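Fusolin (Anomala cuprea entomopoxvirus, PDB 4YN1) forms the crystalline spindles that enhance viral virulence and, as an LPMO-like protein, probably acts on chitin. Local coordinates at residues Met111-Val114 and Gly115-Pro119. Residues are numbered along the deposited sequence; the frame is centred on the assembly and turned at random.
With EDO (1,2-ethanediol), chain D.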
loop_
_atom_site.group_PDB
_atom_site.type_symbol
_atom_site.label_atom_id
_atom_site.label_comp_id
_atom_site.label_asym_id
_atom_site.label_seq_id
_atom_site.Cartn_x
_atom_site.Cartn_y
_atom_site.Cartn_z
ATOM N N MET A 111 -6.446 -7.699 -0.080
ATOM C CA MET A 111 -5.273 -6.813 0.050
ATOM C C MET A 111 -5.093 -6.233 1.452
ATOM O O MET A 111 -4.080 -5.598 1.728
ATOM C CB MET A 111 -5.352 -5.659 -0.956
ATOM C CG MET A 111 -5.199 -6.123 -2.349
ATOM S SD MET A 111 -3.550 -6.802 -2.732
ATOM C CE MET A 111 -3.877 -7.441 -4.342
ATOM N N ASP A 112 -6.041 -6.435 2.329
ATOM C CA ASP A 112 -5.950 -5.920 3.674
ATOM C C ASP A 112 -5.631 -7.029 4.686
ATOM O O ASP A 112 -5.748 -6.818 5.897
ATOM C CB ASP A 112 -7.266 -5.219 4.008
ATOM C CG ASP A 112 -7.156 -4.099 5.009
ATOM O OD1 ASP A 112 -6.355 -3.147 4.768
ATOM O OD2 ASP A 112 -7.937 -4.100 5.965
ATOM N N ILE A 113 -5.234 -8.219 4.215
ATOM C CA ILE A 113 -4.848 -9.254 5.142
ATOM C C ILE A 113 -3.542 -8.803 5.873
ATOM O O ILE A 113 -2.688 -8.075 5.340
ATOM C CB ILE A 113 -4.721 -10.671 4.492
ATOM C CG1 ILE A 113 -3.571 -10.728 3.474
ATOM C CG2 ILE A 113 -6.065 -11.163 3.927
ATOM C CD1 ILE A 113 -3.271 -12.039 2.909
ATOM N N VAL A 114 -3.374 -9.293 7.075
ATOM C CA VAL A 114 -2.208 -8.971 7.881
ATOM C C VAL A 114 -1.099 -9.980 7.552
ATOM O O VAL A 114 -1.377 -11.146 7.289
ATOM C CB VAL A 114 -2.667 -9.057 9.370
ATOM C CG1 VAL A 114 -1.508 -9.261 10.317
ATOM C CG2 VAL A 114 -3.521 -7.866 9.751
ATOM N N GLY A 115 0.145 -9.562 7.628
ATOM C CA GLY A 115 1.255 -10.475 7.404
ATOM C C GLY A 115 2.460 -9.803 6.814
ATOM O O GLY A 115 2.511 -8.584 6.737
ATOM N N SER A 116 3.413 -10.611 6.358
ATOM C CA SER A 116 4.732 -10.170 5.883
ATOM C C SER A 116 4.719 -9.630 4.465
ATOM O O SER A 116 5.455 -10.095 3.615
ATOM C CB SER A 116 5.731 -11.313 6.030
ATOM O OG SER A 116 5.420 -12.424 5.198
ATOM N N TRP A 117 3.907 -8.598 4.220
ATOM C CA TRP A 117 3.875 -7.935 2.924
ATOM C C TRP A 117 5.268 -7.399 2.574
ATOM O O TRP A 117 5.884 -6.693 3.381
ATOM C CB TRP A 117 2.863 -6.787 2.927
ATOM C CG TRP A 117 1.462 -7.273 2.889
ATOM C CD1 TRP A 117 0.602 -7.420 3.935
ATOM C CD2 TRP A 117 0.786 -7.786 1.732
ATOM N NE1 TRP A 117 -0.607 -7.902 3.483
ATOM C CE2 TRP A 117 -0.516 -8.145 2.131
ATOM C CE3 TRP A 117 1.132 -7.885 0.382
ATOM C CZ2 TRP A 117 -1.491 -8.537 1.209
ATOM C CZ3 TRP A 117 0.193 -8.356 -0.516
ATOM C CH2 TRP A 117 -1.100 -8.676 -0.104
ATOM N N PRO A 118 5.801 -7.749 1.396
ATOM C CA PRO A 118 7.148 -7.308 1.046
ATOM C C PRO A 118 7.258 -5.802 0.877
ATOM O O PRO A 118 6.529 -5.166 0.102
ATOM C CB PRO A 118 7.442 -8.077 -0.252
ATOM C CG PRO A 118 6.614 -9.311 -0.087
ATOM C CD PRO A 118 5.311 -8.712 0.393
ATOM N N PRO A 119 8.210 -5.204 1.603
ATOM C CA PRO A 119 8.338 -3.752 1.537
ATOM C C PRO A 119 9.403 -3.289 0.546
ATOM O O PRO A 119 10.319 -4.024 0.164
ATOM C CB PRO A 119 8.788 -3.394 2.967
ATOM C CG PRO A 119 9.678 -4.541 3.328
ATOM C CD PRO A 119 9.087 -5.772 2.663
HETATM C C1 EDO D . 6.649 -13.121 2.352
HETATM O O1 EDO D . 5.480 -13.793 2.707
HETATM C C2 EDO D . 6.692 -12.930 0.808
HETATM O O2 EDO D . 5.413 -12.510 0.335
#
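The indole N-H of W117 reaches back along the chain to the carbonyl of I113. W117 NE1 lies 2.8 Å from I113 O, and the bond is nearly straight (167° at the hydrogen). The oxygen sits at the ring edge, in the indole plane, whereas the donor is tilted 32° from the carbonyl plane. Since the indole is buried, this bond satisfies its polar N-H and helps to fix the rotation of the ring. A weak bond from W117 N to G115 O (2.9 Å) closes an inverse gamma turn centred on S116.

Apolar contacts gather at the benzo end of the indole. I113 lays CG1 3.8 Å from W117 CZ2, its chain crossing the indole at about a right angle. M111, bent at chi2 (-66°), brings SD 4.1 Å from W117 CH2, an oblique Met-aromatic contact.

At the centre of that turn, exposed S116 accepts through OG a hydrogen bond from O1 of a 1,2-ethanediol (2.8 Å), probably from the crystallisation liquor.

R10 makes a cation-pi contact with W117 and bonds M111 O. The indole bond ties the loop before strand 120-123 together, while W117's packing on helices 10-17 and 32-47 joins it to the helical part of the LPMO-like domain.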